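Local coordinates for F420-H2 Dependent Reductase A (Mycobacterium smegmatis str. MC2 155, PDB 3H96), which is a mycobacterial F420H2-dependent reductase, from a family that degrades aflatoxins, and probably transfers reducing equivalents between coenzyme F420 and quinones, at residues 60-66 / 136-142; 81-86 / 98-102; 50-54 / 114-119; 32-36 / 87-91. All blocks are in the same frame, centred on the assembly; numbering follows the deposited sequence.

Contact 1. Residues 60-66 / 136-142; sequences GTIYVFA and PVLALTR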
loop_
_atom_site.group_PDB
_atom_site.type_symbol
_atom_site.label_atom_id
_atom_site.label_comp_id
_atom_site.label_asym_id
_atom_site.label_seq_id
_atom_site.Cartn_x
_atom_site.Cartn_y
_atom_site.Cartn_z
ATOM N N GLY A 60 3.772 14.154 4.387
ATOM C CA GLY A 60 4.405 13.706 3.123
ATOM C C GLY A 60 4.819 12.228 3.083
ATOM O O GLY A 60 5.054 11.706 1.980
ATOM N N THR A 61 4.803 11.534 4.225
ATOM C CA THR A 61 5.067 10.030 4.259
ATOM C C THR A 61 3.778 9.233 4.449
ATOM O O THR A 61 2.983 9.614 5.277
ATOM C CB THR A 61 6.126 9.673 5.355
ATOM O OG1 THR A 61 7.360 10.282 4.991
ATOM C CG2 THR A 61 6.420 8.153 5.446
ATOM N N ILE A 62 3.547 8.150 3.669
ATOM C CA ILE A 62 2.389 7.265 3.886
ATOM C C ILE A 62 2.983 5.869 3.997
ATOM O O ILE A 62 4.090 5.617 3.516
ATOM C CB ILE A 62 1.279 7.377 2.758
ATOM C CG1 ILE A 62 1.793 6.958 1.368
ATOM C CG2 ILE A 62 0.685 8.864 2.708
ATOM C CD1 ILE A 62 0.649 6.796 0.259
ATOM N N TYR A 63 2.254 4.971 4.644
ATOM C CA TYR A 63 2.657 3.581 4.798
ATOM C C TYR A 63 1.724 2.688 4.033
ATOM O O TYR A 63 0.513 2.877 4.134
ATOM C CB TYR A 63 2.580 3.212 6.289
ATOM C CG TYR A 63 3.557 3.970 7.083
ATOM C CD1 TYR A 63 4.921 3.764 6.889
ATOM C CD2 TYR A 63 3.148 4.930 8.011
ATOM C CE1 TYR A 63 5.860 4.461 7.640
ATOM C CE2 TYR A 63 4.070 5.635 8.732
ATOM C CZ TYR A 63 5.418 5.397 8.545
ATOM O OH TYR A 63 6.354 6.071 9.309
ATOM N N VAL A 64 2.262 1.734 3.235
ATOM C CA VAL A 64 1.385 0.757 2.582
ATOM C C VAL A 64 1.733 -0.639 3.114
ATOM O O VAL A 64 2.805 -0.832 3.698
ATOM C CB VAL A 64 1.444 0.804 1.050
ATOM C CG1 VAL A 64 0.917 2.231 0.512
ATOM C CG2 VAL A 64 2.868 0.719 0.592
ATOM N N PHE A 65 0.828 -1.595 2.903
ATOM C CA PHE A 65 0.919 -2.881 3.616
ATOM C C PHE A 65 0.872 -3.894 2.572
ATOM O O PHE A 65 -0.155 -3.989 1.853
ATOM C CB PHE A 65 -0.320 -3.039 4.560
ATOM C CG PHE A 65 -0.357 -1.978 5.616
ATOM C CD1 PHE A 65 0.382 -2.138 6.844
ATOM C CD2 PHE A 65 -0.944 -0.749 5.348
ATOM C CE1 PHE A 65 0.452 -1.119 7.761
ATOM C CE2 PHE A 65 -0.878 0.295 6.306
ATOM C CZ PHE A 65 -0.201 0.110 7.495
ATOM N N ALA A 66 1.915 -4.704 2.467
ATOM C CA ALA A 66 1.927 -5.740 1.412
ATOM C C ALA A 66 1.163 -7.002 1.828
ATOM O O ALA A 66 1.734 -8.102 1.882
ATOM C CB ALA A 66 3.388 -6.054 0.991
ATOM N N PRO A 136 4.966 -7.220 4.822
ATOM C CA PRO A 136 5.829 -6.052 4.766
ATOM C C PRO A 136 5.077 -4.732 4.897
ATOM O O PRO A 136 3.918 -4.568 4.415
ATOM C CB PRO A 136 6.517 -6.153 3.399
ATOM C CG PRO A 136 6.451 -7.695 3.032
ATOM C CD PRO A 136 5.158 -8.158 3.686
ATOM N N VAL A 137 5.714 -3.785 5.578
ATOM C CA VAL A 137 5.208 -2.402 5.518
ATOM C C VAL A 137 6.225 -1.532 4.784
ATOM O O VAL A 137 7.410 -1.544 5.135
ATOM C CB VAL A 137 4.943 -1.893 6.961
ATOM C CG1 VAL A 137 4.533 -0.382 7.026
ATOM C CG2 VAL A 137 3.838 -2.712 7.568
ATOM N N LEU A 138 5.778 -0.752 3.791
ATOM C CA LEU A 138 6.660 0.169 3.117
ATOM C C LEU A 138 6.239 1.630 3.422
ATOM O O LEU A 138 5.045 1.923 3.503
ATOM C CB LEU A 138 6.570 -0.038 1.590
ATOM C CG LEU A 138 6.903 -1.418 1.028
ATOM C CD1 LEU A 138 6.820 -1.316 -0.496
ATOM C CD2 LEU A 138 8.329 -1.808 1.368
ATOM N N ALA A 139 7.238 2.505 3.535
ATOM C CA ALA A 139 7.068 3.924 3.651
ATOM C C ALA A 139 7.262 4.583 2.265
ATOM O O ALA A 139 8.328 4.459 1.640
ATOM C CB ALA A 139 8.067 4.470 4.675
ATOM N N LEU A 140 6.236 5.291 1.794
ATOM C CA LEU A 140 6.288 6.045 0.579
ATOM C C LEU A 140 6.427 7.544 0.913
ATOM O O LEU A 140 5.495 8.188 1.406
ATOM C CB LEU A 140 5.048 5.715 -0.251
ATOM C CG LEU A 140 4.790 4.208 -0.378
ATOM C CD1 LEU A 140 3.513 3.977 -1.263
ATOM C CD2 LEU A 140 6.060 3.469 -1.033
ATOM N N THR A 141 7.602 8.106 0.629
ATOM C CA THR A 141 7.899 9.458 1.070
ATOM C C THR A 141 7.944 10.417 -0.117
ATOM O O THR A 141 8.747 10.212 -1.038
ATOM C CB THR A 141 9.236 9.541 1.768
ATOM O OG1 THR A 141 9.251 8.615 2.853
ATOM C CG2 THR A 141 9.438 10.962 2.285
ATOM N N ARG A 142 7.111 11.457 -0.046
ATOM C CA ARG A 142 6.997 12.407 -1.135
ATOM C C ARG A 142 8.332 13.066 -1.428
ATOM O O ARG A 142 9.010 13.547 -0.552
ATOM C CB ARG A 142 5.946 13.487 -0.857
ATOM C CG ARG A 142 5.659 14.361 -2.101
ATOM C CD ARG A 142 4.484 15.270 -1.800
ATOM N NE ARG A 142 4.120 15.982 -2.993
ATOM C CZ ARG A 142 2.909 16.420 -3.243
ATOM N NH1 ARG A 142 1.935 16.282 -2.345
ATOM N NH2 ARG A 142 2.706 17.058 -4.369
HETATM O O HOH W 1 3.647 9.996 0.438
#
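Ile62 and Leu140 exchange two backbone hydrogen bonds across an antiparallel strand pair, the shorter running from Leu140 N to Ile62 O at 2.8 Å. Val64 and Leu138 repeat the exchange two residues on, with Val64 N to Leu138 O also 2.8 Å. Single bonds continue the pairing at both ends: Arg142 N reaches Gly60 O, and Ala66 N meets Pro136 O almost straight, with 171° at the hydrogen. A water donates to Gly60 O (2.7 Å) and to Leu140 O, giving each of these carbonyls a second donor beside its strand amide. Gly60 has a positive phi (89°), at which a CB would press on the preceding carbonyl oxygen.

Side chains alternate between the two faces. On one, Leu140 crosses Val64 at about a right angle, CD1 lying 3.6 Å from Val64 CG1; Leu140 CG stands anti to its own carbonyl carbon (chi1 -48°), which carries the methyl across to the valine. On the other face, Phe65 and Val137 lie side by side, CD1 to CG2 3.6 Å, while the small Ala139 lets the Tyr63 ring come close, CE1 to Ala139 CB 3.7 Å. The Thr61 and Thr141 hydroxyls make only a weak contact, and Thr61 OG1 has its stronger partner in Asp58. Arg142 leads away to a salt bridge with Glu94.

Tyr63 and Phe65 pack on Ile111 of helix 105-118, while the backbones continue the sheet, Tyr63 bonding to Leu53 of strand 53-54 and Ala139 to Thr101 of strand 94-103.

Contact 2. Residues 81-86 / 98-102; sequences LTTAGT and VGVTE
Gly85 ends helix 76-84 and hands the chain to strand 86-91, and at this turn it meets Val100 of strand 94-103, the antiparallel neighbour of strand 86-91 in the sheet. The helix closes with Gly85 N bonded to Leu81 O at 2.8 Å. The next step needs a positive phi (78°), comfortable for glycine because a CB here would run into the carbonyl oxygen of Ala84. The turn brings Gly85 O to Val100 N, a nearly straight bond of 2.8 Å with 168° at the hydrogen, although the donor sits well above the carbonyl plane, 51° out of it. One residue on, Thr86 and Gly99 form a non-hydrogen-bonded antiparallel pair, their CA atoms 4.5 Å apart.

Val100 supplies the apolar part. Its CG1 is anti to the backbone N, and the two methyls spread against the last helical turn: CG2 lies 3.8 Å from Gly85 C and 4.1 Å from Leu81 CB, while CG1 looks toward the Leu81 carbonyl. A beta-branched residue suits the extended strand, and its two methyls can meet both carbonyl groups at once. At the margin, Thr82 CG2 comes within 4.1 Å of Glu102 OE1, but that oxygen is bonded to Tyr78 OH and the threonine hydroxyl to Tyr78 O.

Between the segments, then, a single backbone bond fixes the turn and valine methyls fill in beside it, while the polar side-chain ends find partners on the preceding helical turn.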
loop_
_atom_site.group_PDB
_atom_site.type_symbol
_atom_site.label_atom_id
_atom_site.label_comp_id
_atom_site.label_asym_id
_atom_site.label_seq_id
_atom_site.Cartn_x
_atom_site.Cartn_y
_atom_site.Cartn_z
ATOM N N LEU A 81 8.350 -2.284 -6.030
ATOM C CA LEU A 81 8.713 -1.026 -5.353
ATOM C C LEU A 81 10.101 -1.043 -4.691
ATOM O O LEU A 81 10.892 -0.123 -4.918
ATOM C CB LEU A 81 7.636 -0.615 -4.351
ATOM C CG LEU A 81 6.258 -0.208 -4.919
ATOM C CD1 LEU A 81 5.355 0.342 -3.768
ATOM C CD2 LEU A 81 6.521 0.899 -5.938
ATOM N N THR A 82 10.423 -2.105 -3.933
ATOM C CA THR A 82 11.670 -2.142 -3.188
ATOM C C THR A 82 12.837 -2.331 -4.172
ATOM O O THR A 82 13.982 -1.989 -3.854
ATOM C CB THR A 82 11.692 -3.289 -2.200
ATOM O OG1 THR A 82 11.506 -4.545 -2.907
ATOM C CG2 THR A 82 10.610 -3.072 -1.059
ATOM N N THR A 83 12.554 -2.921 -5.334
ATOM C CA THR A 83 13.563 -3.018 -6.378
ATOM C C THR A 83 13.840 -1.660 -7.013
ATOM O O THR A 83 15.010 -1.247 -7.155
ATOM C CB THR A 83 13.211 -4.039 -7.463
ATOM O OG1 THR A 83 13.254 -5.357 -6.901
ATOM C CG2 THR A 83 14.249 -3.928 -8.605
ATOM N N ALA A 84 12.808 -0.915 -7.344
ATOM C CA ALA A 84 13.057 0.362 -7.981
ATOM C C ALA A 84 13.554 1.434 -6.970
ATOM O O ALA A 84 14.395 2.267 -7.294
ATOM C CB ALA A 84 11.812 0.831 -8.730
ATOM N N GLY A 85 13.079 1.351 -5.730
ATOM C CA GLY A 85 13.437 2.361 -4.734
ATOM C C GLY A 85 12.667 3.684 -4.860
ATOM O O GLY A 85 12.730 4.541 -3.982
ATOM N N THR A 86 11.918 3.855 -5.939
ATOM C CA THR A 86 11.111 5.042 -6.142
ATOM C C THR A 86 9.897 4.653 -6.984
ATOM O O THR A 86 9.938 3.647 -7.674
ATOM C CB THR A 86 11.847 6.191 -6.912
ATOM O OG1 THR A 86 12.273 5.710 -8.184
ATOM C CG2 THR A 86 13.048 6.736 -6.158
ATOM N N VAL A 98 7.701 9.342 -5.213
ATOM C CA VAL A 98 8.011 8.929 -3.872
ATOM C C VAL A 98 9.300 8.102 -3.808
ATOM O O VAL A 98 9.632 7.354 -4.772
ATOM C CB VAL A 98 6.825 8.141 -3.262
ATOM C CG1 VAL A 98 7.288 7.362 -2.166
ATOM C CG2 VAL A 98 5.708 9.105 -2.751
ATOM N N GLY A 99 10.024 8.260 -2.689
ATOM C CA GLY A 99 11.122 7.352 -2.303
ATOM C C GLY A 99 10.490 6.201 -1.540
ATOM O O GLY A 99 9.555 6.401 -0.769
ATOM N N VAL A 100 10.981 4.974 -1.777
ATOM C CA VAL A 100 10.503 3.793 -1.050
ATOM C C VAL A 100 11.531 3.296 -0.008
ATOM O O VAL A 100 12.698 3.144 -0.322
ATOM C CB VAL A 100 10.291 2.578 -2.047
ATOM C CG1 VAL A 100 9.797 1.349 -1.282
ATOM C CG2 VAL A 100 9.310 2.950 -3.221
ATOM N N THR A 101 11.097 3.013 1.229
ATOM C CA THR A 101 11.965 2.355 2.224
ATOM C C THR A 101 11.075 1.313 2.923
ATOM O O THR A 101 9.870 1.471 2.943
ATOM C CB THR A 101 12.521 3.390 3.284
ATOM O OG1 THR A 101 11.450 4.199 3.688
ATOM C CG2 THR A 101 13.575 4.379 2.646
ATOM N N GLU A 102 11.649 0.235 3.442
ATOM C CA GLU A 102 10.883 -0.788 4.094
ATOM C C GLU A 102 10.963 -0.546 5.585
ATOM O O GLU A 102 12.053 -0.308 6.097
ATOM C CB GLU A 102 11.445 -2.164 3.728
ATOM C CG GLU A 102 10.501 -3.205 4.266
ATOM C CD GLU A 102 10.553 -4.595 3.642
ATOM O OE1 GLU A 102 11.197 -4.824 2.588
ATOM O OE2 GLU A 102 9.892 -5.470 4.258
#

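Contact 3. Residues 50-54 / 114-119; sequences MMYLP and EQARRY
Met51, present as selenomethionine, sets its SE over one face of the Tyr119 ring, 4.1 Å from the centroid and only 7° off the ring normal. Its terminal CE follows over the same ring, 4.0 Å from Tyr119 CE2, adding a CH-pi contact to this Met-aromatic one. The chain is extended beyond CG (chi2 -174°), which gives it the length to reach the aromatic; a long, polarisable, unbranched side chain is well suited to the task. Met51 SE also lies 3.8 Å from Gln115 OE1.

Leu53 makes the second cluster. Its CD1 packs 3.7 Å from Arg118 CD and over one face of the guanidinium, its CD2 4.0 Å from Glu114 CB, and the Gln115 side chain runs antiparallel alongside it, NE2 3.5 Å from Leu53 CD1. These contacts seat the C-terminal end of helix 105-118 where the chain passes from one outermost strand of the antiparallel sheet, 45-51, to the other, 53-54. A water bridges the two parts, accepting from Gln115 NE2 at 2.7 Å and donating to Tyr52 O.

Further out, Glu114 holds Arg118 one helical turn on. NE and NH2 both approach Glu114 OE1 in the guanidinium plane, NE at 2.9 Å on the anti lone pair, which fixes that plane with one face turned to Leu53 CD1. Arg117 joins by charge alone, with the carboxylate over the face of its guanidinium. Phe122 of helix 121-128 backs both Met51 and Gln115, and Phe27 also packs on Met51.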
loop_
_atom_site.group_PDB
_atom_site.type_symbol
_atom_site.label_atom_id
_atom_site.label_comp_id
_atom_site.label_asym_id
_atom_site.label_seq_id
_atom_site.Cartn_x
_atom_site.Cartn_y
_atom_site.Cartn_z
HETATM N N MSE A 50 -4.744 0.710 -3.363
HETATM C CA MSE A 50 -4.674 0.001 -2.080
HETATM C C MSE A 50 -4.913 1.026 -1.006
HETATM O O MSE A 50 -4.877 2.219 -1.294
HETATM C CB MSE A 50 -3.251 -0.640 -1.935
HETATM C CG MSE A 50 -2.145 0.399 -1.793
HETATM SE SE MSE A 50 -0.426 -0.522 -1.813
HETATM C CE MSE A 50 -0.373 -1.226 -3.680
HETATM N N MSE A 51 -5.189 0.577 0.225
HETATM C CA MSE A 51 -5.234 1.485 1.360
HETATM C C MSE A 51 -3.854 2.020 1.770
HETATM O O MSE A 51 -2.841 1.376 1.509
HETATM C CB MSE A 51 -5.841 0.729 2.547
HETATM C CG MSE A 51 -7.382 0.525 2.409
HETATM SE SE MSE A 51 -7.953 -0.302 4.140
HETATM C CE MSE A 51 -9.871 -0.765 3.763
ATOM N N TYR A 52 -3.808 3.176 2.415
ATOM C CA TYR A 52 -2.608 3.534 3.137
ATOM C C TYR A 52 -2.900 4.030 4.528
ATOM O O TYR A 52 -4.021 4.360 4.839
ATOM C CB TYR A 52 -1.833 4.602 2.348
ATOM C CG TYR A 52 -2.445 5.955 2.374
ATOM C CD1 TYR A 52 -2.172 6.851 3.436
ATOM C CD2 TYR A 52 -3.267 6.367 1.340
ATOM C CE1 TYR A 52 -2.701 8.125 3.473
ATOM C CE2 TYR A 52 -3.842 7.656 1.359
ATOM C CZ TYR A 52 -3.561 8.537 2.403
ATOM O OH TYR A 52 -4.121 9.819 2.350
ATOM N N LEU A 53 -1.869 4.111 5.364
ATOM C CA LEU A 53 -2.014 4.741 6.659
ATOM C C LEU A 53 -1.122 5.941 6.628
ATOM O O LEU A 53 0.096 5.808 6.380
ATOM C CB LEU A 53 -1.559 3.762 7.755
ATOM C CG LEU A 53 -1.652 4.338 9.198
ATOM C CD1 LEU A 53 -3.143 4.381 9.639
ATOM C CD2 LEU A 53 -0.932 3.387 10.140
ATOM N N PRO A 54 -1.678 7.135 6.918
ATOM C CA PRO A 54 -0.746 8.267 6.952
ATOM C C PRO A 54 0.239 8.248 8.150
ATOM O O PRO A 54 0.008 7.669 9.211
ATOM C CB PRO A 54 -1.647 9.530 6.960
ATOM C CG PRO A 54 -3.198 8.991 7.293
ATOM C CD PRO A 54 -3.105 7.448 7.231
ATOM N N GLU A 114 -1.447 -0.039 14.384
ATOM C CA GLU A 114 -2.399 1.089 14.202
ATOM C C GLU A 114 -3.327 0.786 13.031
ATOM O O GLU A 114 -4.554 0.973 13.089
ATOM C CB GLU A 114 -1.640 2.437 14.004
ATOM C CG GLU A 114 -2.556 3.699 13.850
ATOM C CD GLU A 114 -3.535 3.894 15.055
ATOM O OE1 GLU A 114 -4.651 4.475 14.883
ATOM O OE2 GLU A 114 -3.205 3.412 16.157
ATOM N N GLN A 115 -2.755 0.266 11.953
ATOM C CA GLN A 115 -3.613 -0.106 10.824
ATOM C C GLN A 115 -4.660 -1.163 11.223
ATOM O O GLN A 115 -5.857 -1.034 10.894
ATOM C CB GLN A 115 -2.767 -0.638 9.670
ATOM C CG GLN A 115 -3.620 -0.999 8.372
ATOM C CD GLN A 115 -4.345 0.184 7.697
ATOM O OE1 GLN A 115 -5.090 -0.007 6.683
ATOM N NE2 GLN A 115 -4.189 1.359 8.225
ATOM N N ALA A 116 -4.206 -2.192 11.944
ATOM C CA ALA A 116 -5.099 -3.281 12.402
ATOM C C ALA A 116 -6.136 -2.815 13.421
ATOM O O ALA A 116 -7.253 -3.391 13.536
ATOM C CB ALA A 116 -4.279 -4.461 13.006
ATOM N N ARG A 117 -5.778 -1.783 14.187
ATOM C CA ARG A 117 -6.695 -1.141 15.113
ATOM C C ARG A 117 -7.859 -0.488 14.347
ATOM O O ARG A 117 -8.990 -0.608 14.758
ATOM C CB ARG A 117 -5.975 -0.113 15.980
ATOM C CG ARG A 117 -6.893 0.512 17.040
ATOM C CD ARG A 117 -6.115 1.319 18.046
ATOM N NE ARG A 117 -6.128 2.807 17.946
ATOM C CZ ARG A 117 -6.622 3.626 16.997
ATOM N NH1 ARG A 117 -6.549 4.945 17.130
ATOM N NH2 ARG A 117 -7.128 3.144 15.887
ATOM N N ARG A 118 -7.541 0.199 13.253
ATOM C CA ARG A 118 -8.517 0.896 12.421
ATOM C C ARG A 118 -9.290 -0.082 11.557
ATOM O O ARG A 118 -10.474 0.072 11.366
ATOM C CB ARG A 118 -7.803 1.896 11.509
ATOM C CG ARG A 118 -7.222 3.012 12.283
ATOM C CD ARG A 118 -6.390 3.981 11.412
ATOM N NE ARG A 118 -5.895 4.985 12.340
ATOM C CZ ARG A 118 -5.771 6.279 12.104
ATOM N NH1 ARG A 118 -6.073 6.794 10.900
ATOM N NH2 ARG A 118 -5.282 7.050 13.083
ATOM N N TYR A 119 -8.625 -1.138 11.098
ATOM C CA TYR A 119 -9.256 -2.105 10.239
ATOM C C TYR A 119 -8.856 -3.520 10.663
ATOM O O TYR A 119 -7.891 -4.069 10.133
ATOM C CB TYR A 119 -8.798 -1.864 8.801
ATOM C CG TYR A 119 -9.246 -0.562 8.231
ATOM C CD1 TYR A 119 -8.411 0.566 8.198
ATOM C CD2 TYR A 119 -10.535 -0.427 7.767
ATOM C CE1 TYR A 119 -8.888 1.793 7.686
ATOM C CE2 TYR A 119 -10.989 0.780 7.240
ATOM C CZ TYR A 119 -10.179 1.881 7.196
ATOM O OH TYR A 119 -10.725 3.052 6.663
HETATM O O HOH W 2 -5.574 3.404 7.105
#

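Contact 4. Residues 32-36 / 87-91; sequences MVLVH and AQVEV
Val33 packs against Val89 and Val91 on the close-packed side of an antiparallel strand pair, 32-36 with 87-91, in the beta-sheet of this PNPOX-like, split-barrel type of flavoprotein fold. Val33 CG2, anti to the backbone N, wedges between the two valines of the other strand, 3.6 Å from Val89 CB and 3.6 Å from Val91 CG2. Beta-branched residues suit this face: they favour extended backbone and fill it with compact methyls, which also meet Met50 and Tyr52. The valine packing slackens toward Val35, where CG2 and Val89 CG1 are 4.4 Å apart.

The backbones are tied by Leu34 and Glu90, which exchange two hydrogen bonds, Glu90 N to Leu34 O being 2.9 Å. A further bond runs from His36 N to Gln88 O, 2.8 Å.

The opposite face, with Leu34, His36, Gln88 and Glu90, is more polar and varied. At one end Gln88 is exposed, its chain extended and its CB 4.1 Å from His36 CB. Nearer helix 8-18 the face closes over: Leu34 packs on Ile13 and Phe16, and Glu90, buried despite its charge, makes a salt bridge with Arg17. That partner probably helps keep the carboxylate ionised among apolar neighbours. With CG turned away from the carbonyl carbon to lie beside the backbone N (chi1 -50°), Glu90 brings its carboxylate over toward the neighbouring strand, where Leu34 CD1 lies 3.8 Å from Glu90 OE1.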
loop_
_atom_site.group_PDB
_atom_site.type_symbol
_atom_site.label_atom_id
_atom_site.label_comp_id
_atom_site.label_asym_id
_atom_site.label_seq_id
_atom_site.Cartn_x
_atom_site.Cartn_y
_atom_site.Cartn_z
HETATM N N MSE A 32 -6.959 6.096 0.318
HETATM C CA MSE A 32 -6.500 5.250 -0.811
HETATM C C MSE A 32 -5.327 5.853 -1.529
HETATM O O MSE A 32 -5.183 7.104 -1.627
HETATM C CB MSE A 32 -7.592 5.084 -1.855
HETATM C CG MSE A 32 -8.897 4.496 -1.281
HETATM SE SE MSE A 32 -8.590 2.658 -0.822
HETATM C CE MSE A 32 -8.278 2.009 -2.667
ATOM N N VAL A 33 -4.517 4.975 -2.076
ATOM C CA VAL A 33 -3.457 5.393 -2.953
ATOM C C VAL A 33 -3.431 4.473 -4.197
ATOM O O VAL A 33 -3.678 3.260 -4.087
ATOM C CB VAL A 33 -2.115 5.396 -2.193
ATOM C CG1 VAL A 33 -1.805 3.959 -1.613
ATOM C CG2 VAL A 33 -1.002 5.821 -3.105
ATOM N N LEU A 34 -3.194 5.073 -5.362
ATOM C CA LEU A 34 -2.898 4.324 -6.584
ATOM C C LEU A 34 -1.391 4.358 -6.768
ATOM O O LEU A 34 -0.779 5.451 -6.945
ATOM C CB LEU A 34 -3.536 4.993 -7.804
ATOM C CG LEU A 34 -5.060 5.285 -7.821
ATOM C CD1 LEU A 34 -5.593 5.732 -9.297
ATOM C CD2 LEU A 34 -5.866 4.138 -7.330
ATOM N N VAL A 35 -0.806 3.168 -6.694
ATOM C CA VAL A 35 0.656 3.019 -6.734
ATOM C C VAL A 35 1.029 2.636 -8.145
ATOM O O VAL A 35 0.555 1.594 -8.678
ATOM C CB VAL A 35 1.120 1.945 -5.746
ATOM C CG1 VAL A 35 2.650 1.674 -5.900
ATOM C CG2 VAL A 35 0.614 2.300 -4.257
ATOM N N HIS A 36 1.865 3.449 -8.781
ATOM C CA HIS A 36 2.374 3.085 -10.119
ATOM C C HIS A 36 3.691 2.383 -9.876
ATOM O O HIS A 36 4.593 2.967 -9.241
ATOM C CB HIS A 36 2.667 4.327 -11.007
ATOM C CG HIS A 36 1.456 5.074 -11.450
ATOM N ND1 HIS A 36 0.580 5.664 -10.564
ATOM C CD2 HIS A 36 1.000 5.377 -12.689
ATOM C CE1 HIS A 36 -0.383 6.271 -11.230
ATOM N NE2 HIS A 36 -0.136 6.130 -12.525
ATOM N N ALA A 87 8.856 5.485 -6.935
ATOM C CA ALA A 87 7.583 5.232 -7.591
ATOM C C ALA A 87 6.838 6.558 -7.791
ATOM O O ALA A 87 7.328 7.612 -7.380
ATOM C CB ALA A 87 6.687 4.240 -6.750
ATOM N N GLN A 88 5.692 6.474 -8.412
ATOM C CA GLN A 88 4.764 7.552 -8.539
ATOM C C GLN A 88 3.470 7.062 -7.915
ATOM O O GLN A 88 3.099 5.931 -8.130
ATOM C CB GLN A 88 4.529 7.834 -9.989
ATOM C CG GLN A 88 3.936 9.101 -10.337
ATOM C CD GLN A 88 3.602 9.188 -11.804
ATOM O OE1 GLN A 88 2.884 9.974 -12.181
ATOM N NE2 GLN A 88 4.151 8.301 -12.618
ATOM N N VAL A 89 2.791 7.937 -7.203
ATOM C CA VAL A 89 1.490 7.598 -6.632
ATOM C C VAL A 89 0.432 8.701 -6.888
ATOM O O VAL A 89 0.785 9.879 -7.050
ATOM C CB VAL A 89 1.582 7.445 -5.047
ATOM C CG1 VAL A 89 2.523 6.265 -4.637
ATOM C CG2 VAL A 89 2.046 8.732 -4.382
ATOM N N GLU A 90 -0.841 8.318 -6.856
ATOM C CA GLU A 90 -1.915 9.276 -6.747
ATOM C C GLU A 90 -2.523 9.153 -5.346
ATOM O O GLU A 90 -2.885 8.085 -4.910
ATOM C CB GLU A 90 -2.948 9.080 -7.848
ATOM C CG GLU A 90 -2.281 8.999 -9.226
ATOM C CD GLU A 90 -3.212 8.503 -10.330
ATOM O OE1 GLU A 90 -4.309 9.075 -10.493
ATOM O OE2 GLU A 90 -2.812 7.558 -11.063
ATOM N N VAL A 91 -2.598 10.272 -4.644
ATOM C CA VAL A 91 -3.170 10.345 -3.294
ATOM C C VAL A 91 -4.041 11.605 -3.344
ATOM O O VAL A 91 -3.569 12.648 -3.752
ATOM C CB VAL A 91 -2.066 10.475 -2.188
ATOM C CG1 VAL A 91 -2.732 10.512 -0.796
ATOM C CG2 VAL A 91 -1.068 9.297 -2.261
#

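Overall arrangement
All four contacts reach one antiparallel sheet. Contact 1 lies nearest the centre of the chain, about 7 Å away, and from its own centre those of contacts 2, 4 and 3 are about 9, 10 and 11 Å away. Strand 94-103 links contacts 1, 2 and 4: Gly99 bonds to Thr141 of contact 1, and Val98 to Ala87 of contact 4. Contact 4 also packs its valines against Val64 and Ile62, across the barrel interior. Contact 3 lies across the chain's centre from contact 2, about 20 Å between centres, and joins contact 1 through the Leu53 to Tyr63 backbone bond and contact 4 through Met50 to Val33.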